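Local coordinates for protein mannan endo-1,6-alpha-mannosidase (Chaetomium thermophilum, PDB 6RY0) that probably acts on alpha-1,6-mannosidic linkages as a calcium-binding family 76 glycosidase and is thought to transfer GPI-anchored glycoproteins into the fungal cell wall, at residues R208-T213 and T217-A222; Y326-M331 and T351-A356. All coordinates share one frame; numbering follows the deposited sequence. Where two conformers were deposited one is given.

Interaction 1: residues R208-T213 and T217-A222; sequences RLARYT and TYAEWA
Y218 packs against L209, A210 and T213 of the preceding helix and carries most of this contact. The CB of Y218 lies 3.6 Å from A210 N, close against the helix backbone. With CG beside its own backbone N and anti to the carbonyl carbon (chi1 -65°), the ring reaches out across segment 208-213 and turns a face to L209. L209 CB sits almost exactly over the middle of this face, 3.5 Å from the ring centroid and 8° off the normal, a close CH-pi contact. On one flank the leucine branch follows the ring outward, its CD1 reaching Y218 CE1 at 3.7 Å. On the other flank T213 approaches the ring edge, with OG1 3.2 Å from Y218 CE2. This hydroxyl is tied back to its own helix, donating to L209 O at 2.7 Å from above the carbonyl plane, while T213 N reaches the same oxygen from the other face. At the tip, Y218 OH hydrogen-bonds Q160 NE2 of helix 155-167, and W163 of that helix meets the ring edge-to-face. Nearer the helix backbones, A210 CB and A219 CB touch at 3.8 Å. Small side chains here suit the close approach of the segment axes, 7.8 Å at an angle of 159°. Two nearly antiparallel helices, 196-213 and 216-231, joined by a very short turn, make an alpha-alpha hairpin, the building unit of the (alpha/alpha)6 barrel of family 76.

Interaction 2: residues Y326-M331 and T351-A356; sequences YVHRWM and TSAEAA
H328 and A353 bring the backbones of helices 323-337 and 342-358 nearest in these segments, yet their CA atoms are 8.5 Å apart, so the contact depends on a side chain long enough to span the gap. The imidazole of H328 does this. The side chain of H328 sets out toward the other helix, and the ring, turned about its CB-CG bond (chi2 -101°), leads with its NE2 corner. There H328 NE2 and S352 OG form a hydrogen bond of 2.8 Å, with an angle of 153°. The hydroxyl lies in the plane of the imidazole, at its edge, the direction in which the ring nitrogen bonds well. On the serine side, OG is anti to the backbone N (chi1 -175°), which turns it to face the histidine. S352 CB follows closely behind, 3.5 Å from H328 CE1. The same CE1 comes within 3.7 Å of A353 N, and the methyl of A353 lies farther off, its CB 4.3 Å from H328 CE1.

S352 OG has a second partner in V304 N, which links it to the small antiparallel hairpin of strands 299-300 and 303-304. W373 packs against the same serine, and A398 of helix 389-401 touches H328. An alanine in place of H328 would probably leave S352 OG without its imidazole mate and open a gap between the two helices. Both polar groups are buried, and the bond lets each satisfy the other in the protein interior. With H328 NE2 and V304 N both bonded to S352 OG, this one hydroxyl is fixed in rotation and joins two consecutive helices to a beta hairpin.

How the interactions relate
Interactions 1 and 2 both join a helix to its successor in the chain, but by different chemistry: apolar packing round a tyrosine in the first, a single polar bridge in the second. Their centres are about 27 Å apart. Their nearest atoms come within about 5 Å without touching, and helix 261-278 borders both. H269 of that helix touches R208 of segment 208-213 and meets the ring of W330 in segment 326-331. Neither contact lies at the calcium site of D73 and H385. In interaction 1, the side chain of T213 is about 4 Å from a bound triethylene glycol, probably a crystallisation additive.

Interaction 1: residues R208-T213 and T217-A222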
ATOM      1  N   ARG A 208      -9.319   5.308   7.394  1.00  6.37           N
ATOM      2  CA  ARG A 208      -8.668   4.590   8.486  1.00  6.22           C
ATOM      3  C   ARG A 208      -8.478   5.474   9.704  1.00  6.45           C
ATOM      4  O   ARG A 208      -8.659   5.026  10.848  1.00  6.97           O
ATOM      5  CB  ARG A 208      -7.334   4.007   8.009  1.00  6.07           C
ATOM      6  CG  ARG A 208      -7.566   2.919   6.978  1.00  6.60           C
ATOM      7  CD  ARG A 208      -6.336   2.560   6.197  1.00  6.80           C
ATOM      8  NE  ARG A 208      -5.368   1.841   6.994  1.00  6.66           N
ATOM      9  CZ  ARG A 208      -4.188   1.462   6.520  1.00  7.05           C
ATOM     10  NH1 ARG A 208      -3.809   1.751   5.267  1.00  8.73           N
ATOM     11  NH2 ARG A 208      -3.357   0.787   7.301  1.00  8.47           N
ATOM     12  N   LEU A 209      -8.140   6.738   9.502  1.00  6.48           N
ATOM     13  CA  LEU A 209      -8.036   7.663  10.631  1.00  6.68           C
ATOM     14  C   LEU A 209      -9.384   7.877  11.270  1.00  6.99           C
ATOM     15  O   LEU A 209      -9.478   7.984  12.498  1.00  7.64           O
ATOM     16  CB  LEU A 209      -7.367   8.971  10.198  1.00  6.81           C
ATOM     17  CG  LEU A 209      -5.856   8.859  10.013  1.00  6.82           C
ATOM     18  CD1 LEU A 209      -5.307  10.032   9.185  1.00  7.68           C
ATOM     19  CD2 LEU A 209      -5.145   8.772  11.364  1.00  7.72           C
ATOM     20  N   ALA A 210     -10.435   7.958  10.468  1.00  7.29           N
ATOM     21  CA  ALA A 210     -11.789   8.054  11.031  1.00  7.54           C
ATOM     22  C   ALA A 210     -12.095   6.873  11.934  1.00  7.92           C
ATOM     23  O   ALA A 210     -12.545   7.034  13.062  1.00  8.68           O
ATOM     24  CB  ALA A 210     -12.825   8.132   9.928  1.00  8.12           C
ATOM     25  N   ARG A 211     -11.851   5.663  11.435  1.00  7.89           N
ATOM     26  CA  ARG A 211     -12.180   4.496  12.242  1.00  8.38           C
ATOM     27  C   ARG A 211     -11.351   4.462  13.539  1.00  7.62           C
ATOM     28  O   ARG A 211     -11.850   4.107  14.604  1.00  8.95           O
ATOM     29  CB  ARG A 211     -12.010   3.201  11.455  1.00  8.08           C
ATOM     30  CG  ARG A 211     -12.517   1.993  12.231  1.00  8.94           C
ATOM     31  CD  ARG A 211     -12.333   0.701  11.492  1.00  9.35           C
ATOM     32  NE  ARG A 211     -12.875  -0.439  12.214  1.00 10.44           N
ATOM     33  CZ  ARG A 211     -12.175  -1.262  12.989  1.00 10.45           C
ATOM     34  NH1 ARG A 211     -10.893  -1.075  13.216  1.00 10.22           N
ATOM     35  NH2 ARG A 211     -12.772  -2.334  13.522  1.00 12.58           N
ATOM     36  N   TYR A 212     -10.073   4.774  13.428  1.00  7.17           N
ATOM     37  CA  TYR A 212      -9.212   4.640  14.592  1.00  7.81           C
ATOM     38  C   TYR A 212      -9.562   5.686  15.649  1.00  8.30           C
ATOM     39  O   TYR A 212      -9.669   5.388  16.832  1.00  8.67           O
ATOM     40  CB  TYR A 212      -7.739   4.775  14.187  1.00  7.92           C
ATOM     41  CG  TYR A 212      -6.774   4.457  15.308  1.00  7.54           C
ATOM     42  CD1 TYR A 212      -6.476   5.377  16.296  1.00  8.59           C
ATOM     43  CD2 TYR A 212      -6.168   3.209  15.385  1.00  8.19           C
ATOM     44  CE1 TYR A 212      -5.636   5.066  17.346  1.00  8.98           C
ATOM     45  CE2 TYR A 212      -5.298   2.889  16.439  1.00  8.90           C
ATOM     46  CZ  TYR A 212      -5.046   3.828  17.419  1.00  9.00           C
ATOM     47  OH  TYR A 212      -4.203   3.521  18.467  1.00 10.27           O
ATOM     48  N   THR A 213      -9.673   6.931  15.224  1.00  8.43           N
ATOM     49  CA  THR A 213      -9.833   8.073  16.133  1.00  8.57           C
ATOM     50  C   THR A 213     -11.262   8.404  16.487  1.00  8.99           C
ATOM     51  O   THR A 213     -11.486   9.163  17.431  1.00  9.69           O
ATOM     52  CB  THR A 213      -9.206   9.342  15.544  1.00  8.82           C
ATOM     53  OG1 THR A 213      -9.996   9.802  14.444  1.00  8.38           O
ATOM     54  CG2 THR A 213      -7.744   9.203  15.163  1.00  9.50           C
ATOM     55  N   THR A 217     -14.229  14.343  10.912  1.00  8.62           N
ATOM     56  CA  THR A 217     -13.672  15.185   9.876  1.00  8.67           C
ATOM     57  C   THR A 217     -12.824  14.363   8.903  1.00  7.88           C
ATOM     58  O   THR A 217     -12.819  14.638   7.711  1.00  8.66           O
ATOM     59  CB  THR A 217     -12.922  16.361  10.479  1.00  9.09           C
ATOM     60  OG1 THR A 217     -13.881  17.151  11.177  1.00 10.93           O
ATOM     61  CG2 THR A 217     -12.221  17.194   9.409  1.00  9.67           C
ATOM     62  N   TYR A 218     -12.135  13.345   9.420  1.00  7.50           N
ATOM     63  CA  TYR A 218     -11.428  12.439   8.533  1.00  7.53           C
ATOM     64  C   TYR A 218     -12.394  11.794   7.531  1.00  7.56           C
ATOM     65  O   TYR A 218     -12.100  11.660   6.334  1.00  8.22           O
ATOM     66  CB  TYR A 218     -10.719  11.333   9.310  1.00  7.50           C
ATOM     67  CG  TYR A 218      -9.618  11.773  10.221  1.00  7.29           C
ATOM     68  CD1 TYR A 218      -8.463  12.381   9.731  1.00  7.52           C
ATOM     69  CD2 TYR A 218      -9.672  11.506  11.580  1.00  7.46           C
ATOM     70  CE1 TYR A 218      -7.429  12.718  10.587  1.00  7.52           C
ATOM     71  CE2 TYR A 218      -8.637  11.868  12.437  1.00  7.58           C
ATOM     72  CZ  TYR A 218      -7.521  12.454  11.939  1.00  8.01           C
ATOM     73  OH  TYR A 218      -6.538  12.792  12.850  1.00  9.06           O
ATOM     74  N   ALA A 219     -13.518  11.320   8.035  1.00  8.02           N
ATOM     75  CA  ALA A 219     -14.513  10.625   7.211  1.00  8.34           C
ATOM     76  C   ALA A 219     -15.137  11.538   6.191  1.00  8.29           C
ATOM     77  O   ALA A 219     -15.407  11.115   5.076  1.00  8.61           O
ATOM     78  CB  ALA A 219     -15.589  10.041   8.104  1.00  9.76           C
ATOM     79  N   GLU A 220     -15.409  12.786   6.568  0.90  7.83           N
ATOM     80  CA  GLU A 220     -16.022  13.714   5.611  0.90  8.56           C
ATOM     81  C   GLU A 220     -15.076  13.985   4.442  0.90  7.77           C
ATOM     82  O   GLU A 220     -15.503  14.025   3.282  0.90  8.10           O
ATOM     83  CB  GLU A 220     -16.407  15.011   6.324  0.90 11.81           C
ATOM     84  CG  GLU A 220     -17.423  14.896   7.403  0.90 18.27           C
ATOM     85  CD  GLU A 220     -17.457  16.121   8.315  0.90 24.18           C
ATOM     86  OE1 GLU A 220     -16.787  17.151   8.023  0.90 26.25           O
ATOM     87  OE2 GLU A 220     -18.158  16.054   9.345  0.90 27.03           O
ATOM     88  N   TRP A 221     -13.781  14.129   4.725  1.00  7.95           N
ATOM     89  CA  TRP A 221     -12.794  14.249   3.655  1.00  7.91           C
ATOM     90  C   TRP A 221     -12.744  12.991   2.792  1.00  7.94           C
ATOM     91  O   TRP A 221     -12.644  13.069   1.562  1.00  8.42           O
ATOM     92  CB  TRP A 221     -11.422  14.562   4.221  1.00  8.06           C
ATOM     93  CG  TRP A 221     -11.114  16.000   4.394  1.00  8.43           C
ATOM     94  CD1 TRP A 221     -11.115  16.727   5.561  1.00  9.91           C
ATOM     95  CD2 TRP A 221     -10.633  16.870   3.385  1.00  9.43           C
ATOM     96  NE1 TRP A 221     -10.662  17.995   5.330  1.00 10.61           N
ATOM     97  CE2 TRP A 221     -10.330  18.105   4.002  1.00  9.91           C
ATOM     98  CE3 TRP A 221     -10.405  16.713   2.032  1.00 10.98           C
ATOM     99  CZ2 TRP A 221      -9.798  19.170   3.296  1.00 12.10           C
ATOM    100  CZ3 TRP A 221      -9.908  17.773   1.330  1.00 12.71           C
ATOM    101  CH2 TRP A 221      -9.609  18.986   1.956  1.00 12.67           C
ATOM    102  N   ALA A 222     -12.751  11.828   3.434  1.00  7.77           N
ATOM    103  CA  ALA A 222     -12.694  10.581   2.660  1.00  8.33           C
ATOM    104  C   ALA A 222     -13.880  10.491   1.720  1.00  7.90           C
ATOM    105  O   ALA A 222     -13.738  10.130   0.550  1.00  8.93           O
ATOM    106  CB  ALA A 222     -12.644   9.409   3.611  1.00  8.78           C
TER

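Interaction 2: residues Y326-M331 and T351-A356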
ATOM      1  N   TYR A 326       0.143  -5.996  -2.229  1.00  6.90           N
ATOM      2  CA  TYR A 326      -0.817  -5.090  -1.580  0.67  6.65           C
ATOM      3  C   TYR A 326      -2.238  -5.597  -1.758  1.00  6.44           C
ATOM      4  O   TYR A 326      -3.043  -5.554  -0.823  1.00  6.69           O
ATOM      5  CB  TYR A 326      -0.747  -3.664  -2.139  0.67  6.23           C
ATOM      6  CG  TYR A 326       0.649  -3.140  -2.299  0.67  6.43           C
ATOM      7  CD1 TYR A 326       1.677  -3.504  -1.446  0.67  6.69           C
ATOM      8  CD2 TYR A 326       0.953  -2.275  -3.324  0.67  6.41           C
ATOM      9  CE1 TYR A 326       2.968  -3.046  -1.628  0.67  6.88           C
ATOM     10  CE2 TYR A 326       2.241  -1.784  -3.511  0.67  7.07           C
ATOM     11  CZ  TYR A 326       3.237  -2.180  -2.667  0.67  7.22           C
ATOM     12  OH  TYR A 326       4.549  -1.773  -2.843  0.67  7.95           O
ATOM     13  N   VAL A 327      -2.568  -6.094  -2.949  1.00  6.33           N
ATOM     14  CA  VAL A 327      -3.904  -6.633  -3.203  1.00  6.83           C
ATOM     15  C   VAL A 327      -4.227  -7.702  -2.163  1.00  6.23           C
ATOM     16  O   VAL A 327      -5.286  -7.695  -1.540  1.00  6.42           O
ATOM     17  CB  VAL A 327      -4.020  -7.161  -4.641  1.00  7.64           C
ATOM     18  CG1 VAL A 327      -5.340  -7.865  -4.825  1.00  8.23           C
ATOM     19  CG2 VAL A 327      -3.838  -6.051  -5.645  1.00  8.29           C
ATOM     20  N   HIS A 328      -3.304  -8.652  -1.980  1.00  6.32           N
ATOM     21  CA  HIS A 328      -3.545  -9.702  -1.001  1.00  6.52           C
ATOM     22  C   HIS A 328      -3.717  -9.163   0.409  1.00  6.40           C
ATOM     23  O   HIS A 328      -4.663  -9.517   1.102  1.00  7.04           O
ATOM     24  CB  HIS A 328      -2.375 -10.722  -1.024  1.00  6.67           C
ATOM     25  CG  HIS A 328      -2.560 -11.815  -2.036  1.00  6.59           C
ATOM     26  ND1 HIS A 328      -2.990 -13.059  -1.662  1.00  6.87           N
ATOM     27  CD2 HIS A 328      -2.383 -11.881  -3.393  1.00  7.43           C
ATOM     28  CE1 HIS A 328      -3.073 -13.825  -2.752  1.00  7.20           C
ATOM     29  NE2 HIS A 328      -2.708 -13.147  -3.821  1.00  8.06           N
ATOM     30  N   ARG A 329      -2.782  -8.337   0.861  1.00  6.12           N
ATOM     31  CA  ARG A 329      -2.830  -7.876   2.259  1.00  6.65           C
ATOM     32  C   ARG A 329      -4.066  -7.036   2.520  1.00  6.38           C
ATOM     33  O   ARG A 329      -4.694  -7.157   3.581  1.00  7.00           O
ATOM     34  CB  ARG A 329      -1.553  -7.073   2.614  1.00  9.40           C
ATOM     35  CG  ARG A 329      -0.354  -7.911   2.861  1.00  9.24           C
ATOM     36  CD  ARG A 329       0.965  -7.074   2.850  1.00 11.25           C
ATOM     37  NE  ARG A 329       0.850  -5.969   3.720  1.00 11.84           N
ATOM     38  CZ  ARG A 329       1.134  -4.713   3.406  1.00 11.42           C
ATOM     39  NH1 ARG A 329       1.657  -4.334   2.241  1.00 12.33           N
ATOM     40  NH2 ARG A 329       0.864  -3.757   4.319  1.00 13.43           N
ATOM     41  N   TRP A 330      -4.387  -6.151   1.588  1.00  6.21           N
ATOM     42  CA  TRP A 330      -5.519  -5.246   1.757  1.00  6.25           C
ATOM     43  C   TRP A 330      -6.838  -6.007   1.668  1.00  6.35           C
ATOM     44  O   TRP A 330      -7.744  -5.783   2.482  1.00  6.82           O
ATOM     45  CB  TRP A 330      -5.473  -4.131   0.733  1.00  6.44           C
ATOM     46  CG  TRP A 330      -4.339  -3.180   0.898  1.00  7.05           C
ATOM     47  CD1 TRP A 330      -3.577  -2.970   1.994  1.00  8.81           C
ATOM     48  CD2 TRP A 330      -3.833  -2.314  -0.122  1.00  7.06           C
ATOM     49  NE1 TRP A 330      -2.603  -2.029   1.702  1.00  9.81           N
ATOM     50  CE2 TRP A 330      -2.753  -1.615   0.406  1.00  8.44           C
ATOM     51  CE3 TRP A 330      -4.188  -2.089  -1.448  1.00  7.25           C
ATOM     52  CZ2 TRP A 330      -2.044  -0.676  -0.320  1.00  9.31           C
ATOM     53  CZ3 TRP A 330      -3.462  -1.186  -2.191  1.00  8.24           C
ATOM     54  CH2 TRP A 330      -2.414  -0.476  -1.612  1.00  8.85           C
ATOM     55  N   MET A 331      -6.966  -6.910   0.699  1.00  6.18           N
ATOM     56  CA  MET A 331      -8.198  -7.702   0.598  1.00  6.37           C
ATOM     57  C   MET A 331      -8.406  -8.585   1.823  1.00  6.34           C
ATOM     58  O   MET A 331      -9.530  -8.775   2.275  1.00  6.92           O
ATOM     59  CB  MET A 331      -8.244  -8.515  -0.683  1.00  6.79           C
ATOM     60  CG  MET A 331      -8.426  -7.643  -1.931  1.00  7.20           C
ATOM     61  SD  MET A 331      -8.516  -8.556  -3.482  1.00  7.84           S
ATOM     62  CE  MET A 331     -10.157  -9.243  -3.366  1.00 11.18           C
ATOM     63  N   THR A 351      -6.237 -19.514  -3.639  1.00  8.70           N
ATOM     64  CA  THR A 351      -5.745 -20.028  -4.899  1.00  9.20           C
ATOM     65  C   THR A 351      -4.626 -19.149  -5.468  1.00  8.34           C
ATOM     66  O   THR A 351      -3.692 -19.635  -6.108  1.00  8.99           O
ATOM     67  CB  THR A 351      -6.862 -20.239  -5.936  1.00 10.52           C
ATOM     68  OG1 THR A 351      -7.678 -19.064  -6.011  1.00 10.14           O
ATOM     69  CG2 THR A 351      -7.741 -21.408  -5.518  1.00 11.73           C
ATOM     70  N   SER A 352      -4.696 -17.840  -5.233  1.00  7.92           N
ATOM     71  CA  SER A 352      -3.677 -16.939  -5.741  1.00  7.79           C
ATOM     72  C   SER A 352      -2.358 -17.192  -5.003  1.00  7.36           C
ATOM     73  O   SER A 352      -1.293 -17.246  -5.640  1.00  8.20           O
ATOM     74  CB  SER A 352      -4.175 -15.501  -5.617  1.00  7.91           C
ATOM     75  OG  SER A 352      -3.290 -14.578  -6.178  1.00  8.12           O
ATOM     76  N   ALA A 353      -2.396 -17.345  -3.677  1.00  7.74           N
ATOM     77  CA  ALA A 353      -1.208 -17.641  -2.907  1.00  7.87           C
ATOM     78  C   ALA A 353      -0.639 -19.036  -3.248  1.00  7.91           C
ATOM     79  O   ALA A 353       0.571 -19.202  -3.233  1.00  8.12           O
ATOM     80  CB  ALA A 353      -1.483 -17.565  -1.423  1.00  8.25           C
ATOM     81  N   GLU A 354      -1.496 -20.007  -3.545  0.92  7.61           N
ATOM     82  CA  GLU A 354      -1.004 -21.300  -4.010  0.92  8.47           C
ATOM     83  C   GLU A 354      -0.182 -21.127  -5.256  0.92  8.09           C
ATOM     84  O   GLU A 354       0.874 -21.745  -5.392  0.92  8.49           O
ATOM     85  CB  GLU A 354      -2.160 -22.270  -4.271  0.92  9.93           C
ATOM     86  CG  GLU A 354      -2.827 -22.765  -3.043  0.92 12.84           C
ATOM     87  CD  GLU A 354      -3.998 -23.685  -3.295  0.92 16.34           C
ATOM     88  OE1 GLU A 354      -4.310 -23.964  -4.476  0.92 19.77           O
ATOM     89  OE2 GLU A 354      -4.619 -24.137  -2.307  0.92 17.90           O
ATOM     90  N   ALA A 355      -0.647 -20.320  -6.197  1.00  8.35           N
ATOM     91  CA  ALA A 355       0.103 -20.081  -7.417  1.00  8.64           C
ATOM     92  C   ALA A 355       1.395 -19.342  -7.112  1.00  8.37           C
ATOM     93  O   ALA A 355       2.456 -19.633  -7.687  1.00  8.77           O
ATOM     94  CB  ALA A 355      -0.753 -19.329  -8.415  1.00  9.35           C
ATOM     95  N   ALA A 356       1.354 -18.385  -6.203  1.00  7.61           N
ATOM     96  CA  ALA A 356       2.570 -17.662  -5.811  1.00  7.86           C
ATOM     97  C   ALA A 356       3.643 -18.656  -5.357  1.00  7.98           C
ATOM     98  O   ALA A 356       4.775 -18.625  -5.822  1.00  9.23           O
ATOM     99  CB  ALA A 356       2.259 -16.675  -4.701  1.00  7.86           C
TER